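Local coordinates for cytochrome P450 268A2 Cyp268A2 (Mycobacterium marinum, PDB 6BLD), which belongs to the haem-containing cytochrome P450 family and binds (3E,5E)-6,10-dimethylundeca-3,5,9-trien-2-one in a pocket beside the haem, at residues 60-65 and 330-335; 82-87 and 312-317; 100-105 and 251-256. All coordinates share one frame; numbering follows the deposited sequence.

Contact 1: residues 60-65 and 330-335; sequences GFWAVT and EKVVMF
The indole of Trp-62 meets Glu-330 at its edge: NE1 donates to OE1 over 2.6 Å in a nearly straight bond (173° at the hydrogen), with the acceptor in the ring plane. NE1 meets OE1 from above the carboxylate plane, 50° out of it. The ring of Phe-335 carries CG1 of Val-333 on one face, 3.6 Å above the plane and displaced toward the rim, while Phe-61 CE2, Ala-63 CA and Val-64 O line its edge. Phe-61 CE2 lies 3.9 Å from Phe-335 CZ. With chi1 at 67°, CG of Phe-61 sits between its backbone N and carbonyl carbon, which lays CD2 3.5 Å from Val-333 CG2. The strands run parallel. Trp-62 brackets Val-332, its N giving to Lys-331 O (2.8 Å) and its O accepting from Val-333 N (2.9 Å). Val-64 N donates to Val-333 O (2.9 Å), and Val-64 O accepts from Phe-335 N. A water joins Gly-60 O to Lys-331 N where the strands begin. Glu-330 also accepts from Arg-327 N through OE1 and pairs with Arg-9 through OE2. The indole and arginine together would probably favour an ionised carboxylate, hence a buried charge at the start of strand 331-335, where Lys-331 also pairs with Asp-58; the Phe-61, Val-333 and Phe-335 cluster is apolar.

Contact 2: residues 82-87 and 312-317; sequences SGNGVL and RRTAAA. With HEM (protoporphyrin IX containing Fe), chain B.
Arg-312 leaves its strand with CG wedged between the backbone N and the carbonyl carbon (chi1 83°), and this, with a bend at chi2, brings its guanidinium against the backbone of residues 84-87. Its NH1 and NH2 close end-on upon one acceptor, Asn-84 O, at 3.0 and 3.2 Å. NH2 lies in the carbonyl plane on a lone pair, whereas NH1 stands well above that plane. The third nitrogen, NE, gives to Leu-87 O (2.9 Å), so three N-H groups tie the loop backbone to one side chain and fix the rotation of the guanidinium. Gly-85 O hangs over one face of the group without bonding to it. The backbone of the same arginine adds a bond from N to Val-86 O (2.7 Å).

Arg-313 bends sharply at chi2 (-78°) and sends its guanidinium toward the haem. There NH2 donates to the propionate oxygen O2D at 2.8 Å, and NH1 turns back to Arg-312 O (3.1 Å), an internal bond that holds the group in position. Ser-82 OG rests over one guanidinium face. A water gives to Gly-85 O and accepts from Thr-314 OG1 (2.6 Å), bridging the beta turn 82-85 to the strand.

Strand 310-315 lies between strands 331-335 and 80-81. After the turn 82-85 the loop leaving strand 80-81 continues alongside strand 310-315 on its way to helix 93-97, with Val-86 also touching Phe-311 of that strand and Leu-103 in the loop before helix 109-117.

Contact 3: residues 100-105 and 251-256; sequences QSFLAM and AAFFVL. With HEM (protoporphyrin IX containing Fe), chain B; DXJ ((3E,5E)-6,10-dimethylundeca-3,5,9-trien-2-one), chain C.
Gln-100 O accepts from Leu-103 N (3.2 Å) within its own loop, and from the helix it is covered by Leu-256, whose CD2 comes to 3.3 Å. The same CD2 sits almost squarely over the Phe-102 ring, 4.2 Å from the centroid and 8° off the normal, a CH-pi contact. CG of Leu-256 is anti to its backbone N (chi1 170°), which carries both methyls toward the loop; CD1 rests on Leu-103 CB. Phe-102 and Phe-253 lie side by side, rim to rim, with planes 24° apart and CE2 of the first 3.4 Å from CD1 of the second. Ser-101 OG touches Phe-253 CB and lies in that ring's plane at its edge. On the haem side, CE1 at the edge of Phe-102 reaches propionate carbon CGA at 3.4 Å, and Leu-103 CD2 reaches C06 of (3E,5E)-6,10-dimethylundeca-3,5,9-trien-2-one (DXJ) at 3.6 Å. Gln-100 NE2 touches the same ligand near C08. Helix 247-278 is the long central helix of the P450 fold; its packing against the B-C loop, ahead of helix 109-117, forms part of the wall of the DXJ pocket on the distal side of the haem, to which Gln-100, Leu-103 and Leu-256 belong.

How the contacts relate
The three contacts nest along the chain: contact 3 lies within the loop closed by contact 2, which lies within that closed by contact 1. Contacts 1 and 2, with centres 10 Å apart, share the five-stranded sheet, where strands 331-335 and 310-315 are neighbours; Val-332 O and Arg-313 N, 2.7 Å apart, probably bond between them. Contact 2 also touches contact 3, 15 Å away between centres, through Val-86 on Gln-100 and Leu-103. Contacts 1 and 3 do not meet, their nearest atoms being about 10 Å apart. Contact 2 therefore lies between the sheet and the loop 100-105, which in turn packs on helix 247-278, and contacts 2 and 3 each reach a haem propionate.

Contact 1: residues 60-65 and 330-335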
loop_
_atom_site.group_PDB
_atom_site.type_symbol
_atom_site.label_atom_id
_atom_site.label_comp_id
_atom_site.label_asym_id
_atom_site.label_seq_id
_atom_site.Cartn_x
_atom_site.Cartn_y
_atom_site.Cartn_z
ATOM N N GLY A 60 10.761 20.888 -5.654
ATOM C CA GLY A 60 10.182 19.927 -6.559
ATOM C C GLY A 60 10.643 18.524 -6.206
ATOM O O GLY A 60 10.957 18.236 -5.051
ATOM N N PHE A 61 10.674 17.671 -7.227
ATOM C CA PHE A 61 11.054 16.278 -7.047
ATOM C C PHE A 61 11.490 15.704 -8.386
ATOM O O PHE A 61 11.159 16.233 -9.450
ATOM C CB PHE A 61 9.903 15.451 -6.461
ATOM C CG PHE A 61 8.731 15.294 -7.392
ATOM C CD1 PHE A 61 7.715 16.235 -7.413
ATOM C CD2 PHE A 61 8.643 14.204 -8.247
ATOM C CE1 PHE A 61 6.636 16.094 -8.269
ATOM C CE2 PHE A 61 7.569 14.060 -9.103
ATOM C CZ PHE A 61 6.566 15.006 -9.114
ATOM N N TRP A 62 12.235 14.605 -8.313
ATOM C CA TRP A 62 12.634 13.836 -9.483
ATOM C C TRP A 62 11.649 12.694 -9.690
ATOM O O TRP A 62 11.388 11.919 -8.765
ATOM C CB TRP A 62 14.049 13.282 -9.321
ATOM C CG TRP A 62 15.133 14.304 -9.457
ATOM C CD1 TRP A 62 15.844 14.884 -8.447
ATOM C CD2 TRP A 62 15.641 14.859 -10.676
ATOM N NE1 TRP A 62 16.762 15.770 -8.962
ATOM C CE2 TRP A 62 16.657 15.773 -10.328
ATOM C CE3 TRP A 62 15.335 14.676 -12.027
ATOM C CZ2 TRP A 62 17.365 16.499 -11.282
ATOM C CZ3 TRP A 62 16.040 15.397 -12.973
ATOM C CH2 TRP A 62 17.043 16.297 -12.595
ATOM N N ALA A 63 11.108 12.589 -10.900
ATOM C CA ALA A 63 10.157 11.536 -11.234
ATOM C C ALA A 63 10.911 10.328 -11.776
ATOM O O ALA A 63 11.622 10.434 -12.780
ATOM C CB ALA A 63 9.131 12.035 -12.249
ATOM N N VAL A 64 10.754 9.185 -11.113
ATOM C CA VAL A 64 11.400 7.935 -11.502
ATOM C C VAL A 64 10.315 7.007 -12.029
ATOM O O VAL A 64 9.478 6.515 -11.261
ATOM C CB VAL A 64 12.158 7.295 -10.332
ATOM C CG1 VAL A 64 12.784 5.984 -10.768
ATOM C CG2 VAL A 64 13.213 8.246 -9.804
ATOM N N THR A 65 10.340 6.747 -13.339
ATOM C CA THR A 65 9.254 6.052 -14.012
ATOM C C THR A 65 9.601 4.647 -14.489
ATOM O O THR A 65 8.690 3.833 -14.663
ATOM C CB THR A 65 8.774 6.872 -15.219
ATOM O OG1 THR A 65 9.884 7.141 -16.082
ATOM C CG2 THR A 65 8.160 8.189 -14.762
ATOM N N GLU A 330 17.679 16.452 -2.577
ATOM C CA GLU A 330 16.542 16.539 -3.481
ATOM C C GLU A 330 15.631 15.328 -3.316
ATOM O O GLU A 330 16.082 14.222 -3.002
ATOM C CB GLU A 330 17.014 16.655 -4.932
ATOM C CG GLU A 330 17.755 17.956 -5.225
ATOM C CD GLU A 330 17.984 18.190 -6.708
ATOM O OE1 GLU A 330 18.286 17.218 -7.431
ATOM O OE2 GLU A 330 17.872 19.355 -7.150
ATOM N N LYS A 331 14.337 15.551 -3.524
ATOM C CA LYS A 331 13.350 14.489 -3.391
ATOM C C LYS A 331 13.305 13.636 -4.653
ATOM O O LYS A 331 13.413 14.145 -5.771
ATOM C CB LYS A 331 11.968 15.076 -3.108
ATOM C CG LYS A 331 11.835 15.710 -1.733
ATOM C CD LYS A 331 10.424 16.224 -1.496
ATOM C CE LYS A 331 10.317 16.943 -0.161
ATOM N NZ LYS A 331 8.917 17.356 0.134
ATOM N N VAL A 332 13.141 12.328 -4.463
ATOM C CA VAL A 332 13.132 11.352 -5.548
ATOM C C VAL A 332 11.907 10.467 -5.365
ATOM O O VAL A 332 11.817 9.733 -4.375
ATOM C CB VAL A 332 14.418 10.507 -5.566
ATOM C CG1 VAL A 332 14.346 9.452 -6.650
ATOM C CG2 VAL A 332 15.642 11.398 -5.762
ATOM N N VAL A 333 10.973 10.530 -6.309
ATOM C CA VAL A 333 9.678 9.869 -6.184
ATOM C C VAL A 333 9.629 8.673 -7.124
ATOM O O VAL A 333 9.922 8.798 -8.319
ATOM C CB VAL A 333 8.522 10.840 -6.476
ATOM C CG1 VAL A 333 7.182 10.116 -6.394
ATOM C CG2 VAL A 333 8.567 12.008 -5.505
ATOM N N MET A 334 9.241 7.520 -6.586
ATOM C CA MET A 334 9.108 6.285 -7.345
ATOM C C MET A 334 7.645 6.081 -7.716
ATOM O O MET A 334 6.772 6.086 -6.842
ATOM C CB MET A 334 9.615 5.103 -6.520
ATOM C CG MET A 334 11.091 5.171 -6.184
ATOM S SD MET A 334 11.686 3.637 -5.465
ATOM C CE MET A 334 11.801 4.032 -3.743
ATOM N N PHE A 335 7.377 5.915 -9.008
ATOM C CA PHE A 335 6.016 5.730 -9.508
ATOM C C PHE A 335 5.840 4.254 -9.853
ATOM O O PHE A 335 6.121 3.815 -10.971
ATOM C CB PHE A 335 5.748 6.644 -10.696
ATOM C CG PHE A 335 5.690 8.099 -10.326
ATOM C CD1 PHE A 335 4.512 8.659 -9.863
ATOM C CD2 PHE A 335 6.815 8.903 -10.430
ATOM C CE1 PHE A 335 4.451 9.998 -9.514
ATOM C CE2 PHE A 335 6.762 10.242 -10.085
ATOM C CZ PHE A 335 5.577 10.791 -9.625
HETATM O O HOH W 1 13.494 18.196 -4.075
#

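Contact 2: residues 82-87 and 312-317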
loop_
_atom_site.group_PDB
_atom_site.type_symbol
_atom_site.label_atom_id
_atom_site.label_comp_id
_atom_site.label_asym_id
_atom_site.label_seq_id
_atom_site.Cartn_x
_atom_site.Cartn_y
_atom_site.Cartn_z
ATOM N N SER A 82 15.146 7.326 3.576
ATOM C CA SER A 82 13.748 7.365 3.973
ATOM C C SER A 82 13.514 8.206 5.221
ATOM O O SER A 82 12.360 8.534 5.521
ATOM C CB SER A 82 13.224 5.942 4.217
ATOM O OG SER A 82 13.138 5.209 3.007
ATOM N N GLY A 83 14.573 8.568 5.945
ATOM C CA GLY A 83 14.459 9.277 7.205
ATOM C C GLY A 83 14.039 10.726 7.107
ATOM O O GLY A 83 13.866 11.372 8.145
ATOM N N ASN A 84 13.875 11.263 5.898
ATOM C CA ASN A 84 13.392 12.623 5.703
ATOM C C ASN A 84 11.996 12.641 5.087
ATOM O O ASN A 84 11.611 13.612 4.432
ATOM C CB ASN A 84 14.367 13.421 4.838
ATOM C CG ASN A 84 15.774 13.431 5.401
ATOM O OD1 ASN A 84 16.702 12.902 4.791
ATOM N ND2 ASN A 84 15.940 14.036 6.573
ATOM N N GLY A 85 11.235 11.578 5.289
ATOM C CA GLY A 85 9.906 11.466 4.724
ATOM C C GLY A 85 9.882 10.569 3.500
ATOM O O GLY A 85 10.832 10.519 2.710
ATOM N N VAL A 86 8.773 9.844 3.337
ATOM C CA VAL A 86 8.610 8.907 2.231
ATOM C C VAL A 86 7.356 9.167 1.413
ATOM O O VAL A 86 7.147 8.501 0.398
ATOM C CB VAL A 86 8.623 7.446 2.728
ATOM C CG1 VAL A 86 9.955 7.118 3.376
ATOM C CG2 VAL A 86 7.471 7.198 3.693
ATOM N N LEU A 87 6.515 10.119 1.809
ATOM C CA LEU A 87 5.270 10.381 1.100
ATOM C C LEU A 87 5.495 11.355 -0.051
ATOM O O LEU A 87 6.306 12.282 0.047
ATOM C CB LEU A 87 4.212 10.929 2.060
ATOM C CG LEU A 87 3.640 9.912 3.054
ATOM C CD1 LEU A 87 2.363 10.433 3.697
ATOM C CD2 LEU A 87 3.395 8.567 2.383
ATOM N N ARG A 312 8.562 8.051 -1.870
ATOM C CA ARG A 312 9.652 8.952 -2.206
ATOM C C ARG A 312 10.847 8.712 -1.295
ATOM O O ARG A 312 10.757 8.042 -0.263
ATOM C CB ARG A 312 9.203 10.417 -2.123
ATOM C CG ARG A 312 9.251 10.991 -0.726
ATOM C CD ARG A 312 9.552 12.478 -0.740
ATOM N NE ARG A 312 9.003 13.127 0.445
ATOM C CZ ARG A 312 9.727 13.532 1.482
ATOM N NH1 ARG A 312 11.042 13.367 1.486
ATOM N NH2 ARG A 312 9.132 14.107 2.516
ATOM N N ARG A 313 11.984 9.267 -1.709
ATOM C CA ARG A 313 13.216 9.230 -0.940
ATOM C C ARG A 313 13.873 10.601 -1.016
ATOM O O ARG A 313 13.481 11.458 -1.815
ATOM C CB ARG A 313 14.179 8.146 -1.451
ATOM C CG ARG A 313 13.600 6.736 -1.483
ATOM C CD ARG A 313 13.592 6.112 -0.099
ATOM N NE ARG A 313 13.280 4.686 -0.132
ATOM C CZ ARG A 313 12.062 4.185 0.046
ATOM N NH1 ARG A 313 11.036 4.996 0.263
ATOM N NH2 ARG A 313 11.869 2.872 0.004
ATOM N N THR A 314 14.880 10.806 -0.170
ATOM C CA THR A 314 15.691 12.018 -0.179
ATOM C C THR A 314 17.143 11.634 -0.426
ATOM O O THR A 314 17.684 10.764 0.265
ATOM C CB THR A 314 15.564 12.790 1.139
ATOM O OG1 THR A 314 14.181 12.934 1.484
ATOM C CG2 THR A 314 16.189 14.170 1.010
ATOM N N ALA A 315 17.766 12.276 -1.410
ATOM C CA ALA A 315 19.143 11.951 -1.759
ATOM C C ALA A 315 20.095 12.457 -0.684
ATOM O O ALA A 315 20.038 13.624 -0.287
ATOM C CB ALA A 315 19.505 12.551 -3.116
ATOM N N ALA A 316 20.968 11.570 -0.204
ATOM C CA ALA A 316 21.986 11.962 0.760
ATOM C C ALA A 316 23.238 12.506 0.090
ATOM O O ALA A 316 24.025 13.200 0.742
ATOM C CB ALA A 316 22.357 10.776 1.653
ATOM N N ALA A 317 23.434 12.207 -1.190
ATOM C CA ALA A 317 24.593 12.671 -1.934
ATOM C C ALA A 317 24.215 12.751 -3.405
ATOM O O ALA A 317 23.170 12.250 -3.829
ATOM C CB ALA A 317 25.799 11.750 -1.725
HETATM C CHA HEM B . 6.142 -1.630 3.258
HETATM C CHB HEM B . 3.085 -3.937 6.242
HETATM C CHC HEM B . 0.574 -5.563 2.415
HETATM C CHD HEM B . 3.124 -2.544 -0.422
HETATM C C1A HEM B . 5.544 -2.118 4.402
HETATM C C2A HEM B . 5.984 -1.893 5.765
HETATM C C3A HEM B . 5.145 -2.529 6.585
HETATM C C4A HEM B . 4.134 -3.180 5.775
HETATM C CMA HEM B . 5.234 -2.565 8.126
HETATM C CAA HEM B . 7.220 -1.071 6.189
HETATM C CBA HEM B . 8.456 -1.956 6.071
HETATM C CGA HEM B . 9.702 -1.140 6.296
HETATM O O1A HEM B . 10.770 -1.741 6.581
HETATM O O2A HEM B . 9.627 0.113 6.199
HETATM C C1B HEM B . 2.179 -4.631 5.470
HETATM C C2B HEM B . 1.217 -5.592 5.958
HETATM C C3B HEM B . 0.519 -6.056 4.924
HETATM C C4B HEM B . 1.008 -5.396 3.718
HETATM C CMB HEM B . 1.027 -6.024 7.429
HETATM C CAB HEM B . -0.604 -7.107 5.084
HETATM C CBB HEM B . -1.232 -7.664 4.049
HETATM C C1C HEM B . 1.051 -4.890 1.305
HETATM C C2C HEM B . 0.611 -5.073 -0.066
HETATM C C3C HEM B . 1.317 -4.227 -0.842
HETATM C C4C HEM B . 2.229 -3.499 0.010
HETATM C CMC HEM B . -0.497 -6.069 -0.485
HETATM C CAC HEM B . 1.277 -4.000 -2.371
HETATM C CBC HEM B . 0.634 -4.802 -3.225
HETATM C C1D HEM B . 4.177 -2.041 0.309
HETATM C C2D HEM B . 5.210 -1.150 -0.174
HETATM C C3D HEM B . 6.044 -0.893 0.839
HETATM C C4D HEM B . 5.570 -1.618 2.004
HETATM C CMD HEM B . 5.309 -0.600 -1.614
HETATM C CAD HEM B . 7.299 0.008 0.782
HETATM C CBD HEM B . 8.441 -0.766 0.128
HETATM C CGD HEM B . 9.671 0.095 0.001
HETATM O O1D HEM B . 10.683 -0.389 -0.571
HETATM O O2D HEM B . 9.644 1.263 0.466
HETATM N NA HEM B . 4.410 -2.908 4.448
HETATM N NB HEM B . 2.024 -4.536 4.100
HETATM N NC HEM B . 2.039 -3.924 1.310
HETATM N ND HEM B . 4.429 -2.306 1.640
HETATM FE FE HEM B . 3.370 -3.602 2.824
HETATM O O HOH W 2 13.547 10.831 2.917
#

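Contact 3: residues 100-105 and 251-256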
loop_
_atom_site.group_PDB
_atom_site.type_symbol
_atom_site.label_atom_id
_atom_site.label_comp_id
_atom_site.label_asym_id
_atom_site.label_seq_id
_atom_site.Cartn_x
_atom_site.Cartn_y
_atom_site.Cartn_z
ATOM N N GLN A 100 4.126 7.297 10.529
ATOM C CA GLN A 100 5.097 6.694 9.619
ATOM C C GLN A 100 5.878 5.559 10.272
ATOM O O GLN A 100 6.122 4.529 9.633
ATOM C CB GLN A 100 6.054 7.765 9.091
ATOM C CG GLN A 100 5.377 8.861 8.274
ATOM C CD GLN A 100 4.614 8.321 7.078
ATOM O OE1 GLN A 100 5.194 8.059 6.023
ATOM N NE2 GLN A 100 3.305 8.152 7.236
ATOM N N SER A 101 6.284 5.731 11.525
ATOM C CA SER A 101 7.052 4.723 12.287
ATOM C C SER A 101 8.343 4.435 11.511
ATOM O O SER A 101 8.944 5.361 10.946
ATOM C CB SER A 101 6.183 3.515 12.562
ATOM O OG SER A 101 6.881 2.549 13.328
ATOM N N PHE A 102 8.798 3.182 11.453
ATOM C CA PHE A 102 10.070 2.887 10.803
ATOM C C PHE A 102 9.981 2.878 9.283
ATOM O O PHE A 102 11.007 2.673 8.624
ATOM C CB PHE A 102 10.638 1.550 11.304
ATOM C CG PHE A 102 9.748 0.363 11.051
ATOM C CD1 PHE A 102 9.723 -0.258 9.812
ATOM C CD2 PHE A 102 8.959 -0.152 12.065
ATOM C CE1 PHE A 102 8.914 -1.352 9.582
ATOM C CE2 PHE A 102 8.149 -1.249 11.843
ATOM C CZ PHE A 102 8.125 -1.850 10.600
ATOM N N LEU A 103 8.795 3.088 8.706
ATOM C CA LEU A 103 8.711 3.245 7.257
ATOM C C LEU A 103 9.514 4.455 6.797
ATOM O O LEU A 103 10.220 4.396 5.783
ATOM C CB LEU A 103 7.250 3.367 6.822
ATOM C CG LEU A 103 7.012 3.676 5.341
ATOM C CD1 LEU A 103 7.261 2.440 4.491
ATOM C CD2 LEU A 103 5.604 4.205 5.122
ATOM N N ALA A 104 9.429 5.555 7.536
ATOM C CA ALA A 104 10.196 6.768 7.246
ATOM C C ALA A 104 11.428 6.862 8.136
ATOM O O ALA A 104 11.698 7.889 8.758
ATOM C CB ALA A 104 9.312 7.999 7.403
ATOM N N MET A 105 12.187 5.770 8.209
ATOM C CA MET A 105 13.376 5.703 9.042
ATOM C C MET A 105 14.486 4.991 8.285
ATOM O O MET A 105 14.232 4.106 7.465
ATOM C CB MET A 105 13.108 4.971 10.364
ATOM C CG MET A 105 12.307 5.770 11.379
ATOM S SD MET A 105 12.218 4.927 12.971
ATOM C CE MET A 105 10.917 5.859 13.777
ATOM N N ALA A 251 2.426 3.795 19.268
ATOM C CA ALA A 251 1.219 4.185 18.546
ATOM C C ALA A 251 1.509 4.437 17.073
ATOM O O ALA A 251 0.686 4.112 16.209
ATOM C CB ALA A 251 0.599 5.424 19.193
ATOM N N ALA A 252 2.672 5.016 16.765
ATOM C CA ALA A 252 3.012 5.289 15.372
ATOM C C ALA A 252 3.113 4.000 14.566
ATOM O O ALA A 252 2.691 3.951 13.405
ATOM C CB ALA A 252 4.318 6.079 15.292
ATOM N N PHE A 253 3.663 2.940 15.165
ATOM C CA PHE A 253 3.740 1.669 14.452
ATOM C C PHE A 253 2.361 1.041 14.294
ATOM O O PHE A 253 2.084 0.388 13.280
ATOM C CB PHE A 253 4.682 0.702 15.167
ATOM C CG PHE A 253 4.589 -0.706 14.652
ATOM C CD1 PHE A 253 5.184 -1.058 13.453
ATOM C CD2 PHE A 253 3.879 -1.668 15.349
ATOM C CE1 PHE A 253 5.090 -2.347 12.967
ATOM C CE2 PHE A 253 3.781 -2.958 14.869
ATOM C CZ PHE A 253 4.387 -3.299 13.677
ATOM N N PHE A 254 1.489 1.217 15.290
ATOM C CA PHE A 254 0.127 0.704 15.176
ATOM C C PHE A 254 -0.595 1.335 13.993
ATOM O O PHE A 254 -1.327 0.653 13.267
ATOM C CB PHE A 254 -0.641 0.956 16.474
ATOM C CG PHE A 254 -2.032 0.388 16.473
ATOM C CD1 PHE A 254 -2.246 -0.958 16.727
ATOM C CD2 PHE A 254 -3.125 1.198 16.215
ATOM C CE1 PHE A 254 -3.527 -1.484 16.725
ATOM C CE2 PHE A 254 -4.408 0.678 16.211
ATOM C CZ PHE A 254 -4.608 -0.665 16.467
ATOM N N VAL A 255 -0.397 2.639 13.783
ATOM C CA VAL A 255 -0.970 3.303 12.618
ATOM C C VAL A 255 -0.350 2.757 11.340
ATOM O O VAL A 255 -1.056 2.409 10.387
ATOM C CB VAL A 255 -0.788 4.828 12.723
ATOM C CG1 VAL A 255 -1.324 5.512 11.469
ATOM C CG2 VAL A 255 -1.481 5.358 13.970
ATOM N N LEU A 256 0.980 2.680 11.298
ATOM C CA LEU A 256 1.653 2.108 10.136
ATOM C C LEU A 256 1.135 0.706 9.834
ATOM O O LEU A 256 0.809 0.389 8.682
ATOM C CB LEU A 256 3.161 2.085 10.379
ATOM C CG LEU A 256 4.014 1.304 9.377
ATOM C CD1 LEU A 256 3.813 1.810 7.952
ATOM C CD2 LEU A 256 5.487 1.311 9.770
HETATM C CHA HEM B . 6.142 -1.630 3.258
HETATM C CHB HEM B . 3.085 -3.937 6.242
HETATM C CHC HEM B . 0.574 -5.563 2.415
HETATM C CHD HEM B . 3.124 -2.544 -0.422
HETATM C C1A HEM B . 5.544 -2.118 4.402
HETATM C C2A HEM B . 5.984 -1.893 5.765
HETATM C C3A HEM B . 5.145 -2.529 6.585
HETATM C C4A HEM B . 4.134 -3.180 5.775
HETATM C CMA HEM B . 5.234 -2.565 8.126
HETATM C CAA HEM B . 7.220 -1.071 6.189
HETATM C CBA HEM B . 8.456 -1.956 6.071
HETATM C CGA HEM B . 9.702 -1.140 6.296
HETATM O O1A HEM B . 10.770 -1.741 6.581
HETATM O O2A HEM B . 9.627 0.113 6.199
HETATM C C1B HEM B . 2.179 -4.631 5.470
HETATM C C2B HEM B . 1.217 -5.592 5.958
HETATM C C3B HEM B . 0.519 -6.056 4.924
HETATM C C4B HEM B . 1.008 -5.396 3.718
HETATM C CMB HEM B . 1.027 -6.024 7.429
HETATM C CAB HEM B . -0.604 -7.107 5.084
HETATM C CBB HEM B . -1.232 -7.664 4.049
HETATM C C1C HEM B . 1.051 -4.890 1.305
HETATM C C2C HEM B . 0.611 -5.073 -0.066
HETATM C C3C HEM B . 1.317 -4.227 -0.842
HETATM C C4C HEM B . 2.229 -3.499 0.010
HETATM C CMC HEM B . -0.497 -6.069 -0.485
HETATM C CAC HEM B . 1.277 -4.000 -2.371
HETATM C CBC HEM B . 0.634 -4.802 -3.225
HETATM C C1D HEM B . 4.177 -2.041 0.309
HETATM C C2D HEM B . 5.210 -1.150 -0.174
HETATM C C3D HEM B . 6.044 -0.893 0.839
HETATM C C4D HEM B . 5.570 -1.618 2.004
HETATM C CMD HEM B . 5.309 -0.600 -1.614
HETATM C CAD HEM B . 7.299 0.008 0.782
HETATM C CBD HEM B . 8.441 -0.766 0.128
HETATM C CGD HEM B . 9.671 0.095 0.001
HETATM O O1D HEM B . 10.683 -0.389 -0.571
HETATM O O2D HEM B . 9.644 1.263 0.466
HETATM N NA HEM B . 4.410 -2.908 4.448
HETATM N NB HEM B . 2.024 -4.536 4.100
HETATM N NC HEM B . 2.039 -3.924 1.310
HETATM N ND HEM B . 4.429 -2.306 1.640
HETATM FE FE HEM B . 3.370 -3.602 2.824
HETATM C C10 DXJ C . -0.210 7.513 6.641
HETATM C C13 DXJ C . -2.037 10.878 6.562
HETATM C C01 DXJ C . 2.868 0.662 2.523
HETATM C C02 DXJ C . 1.897 1.663 3.144
HETATM C C03 DXJ C . 2.236 2.302 4.244
HETATM C C04 DXJ C . 0.543 1.919 2.484
HETATM C C05 DXJ C . 1.284 3.311 4.886
HETATM C C06 DXJ C . 1.983 4.621 5.240
HETATM C C07 DXJ C . 1.158 5.507 6.173
HETATM C C08 DXJ C . 0.615 6.619 5.718
HETATM C C09 DXJ C . 0.971 5.104 7.633
HETATM C C11 DXJ C . -0.533 8.729 6.248
HETATM C C12 DXJ C . -1.355 9.645 7.151
HETATM O O14 DXJ C . -1.462 9.401 8.306
#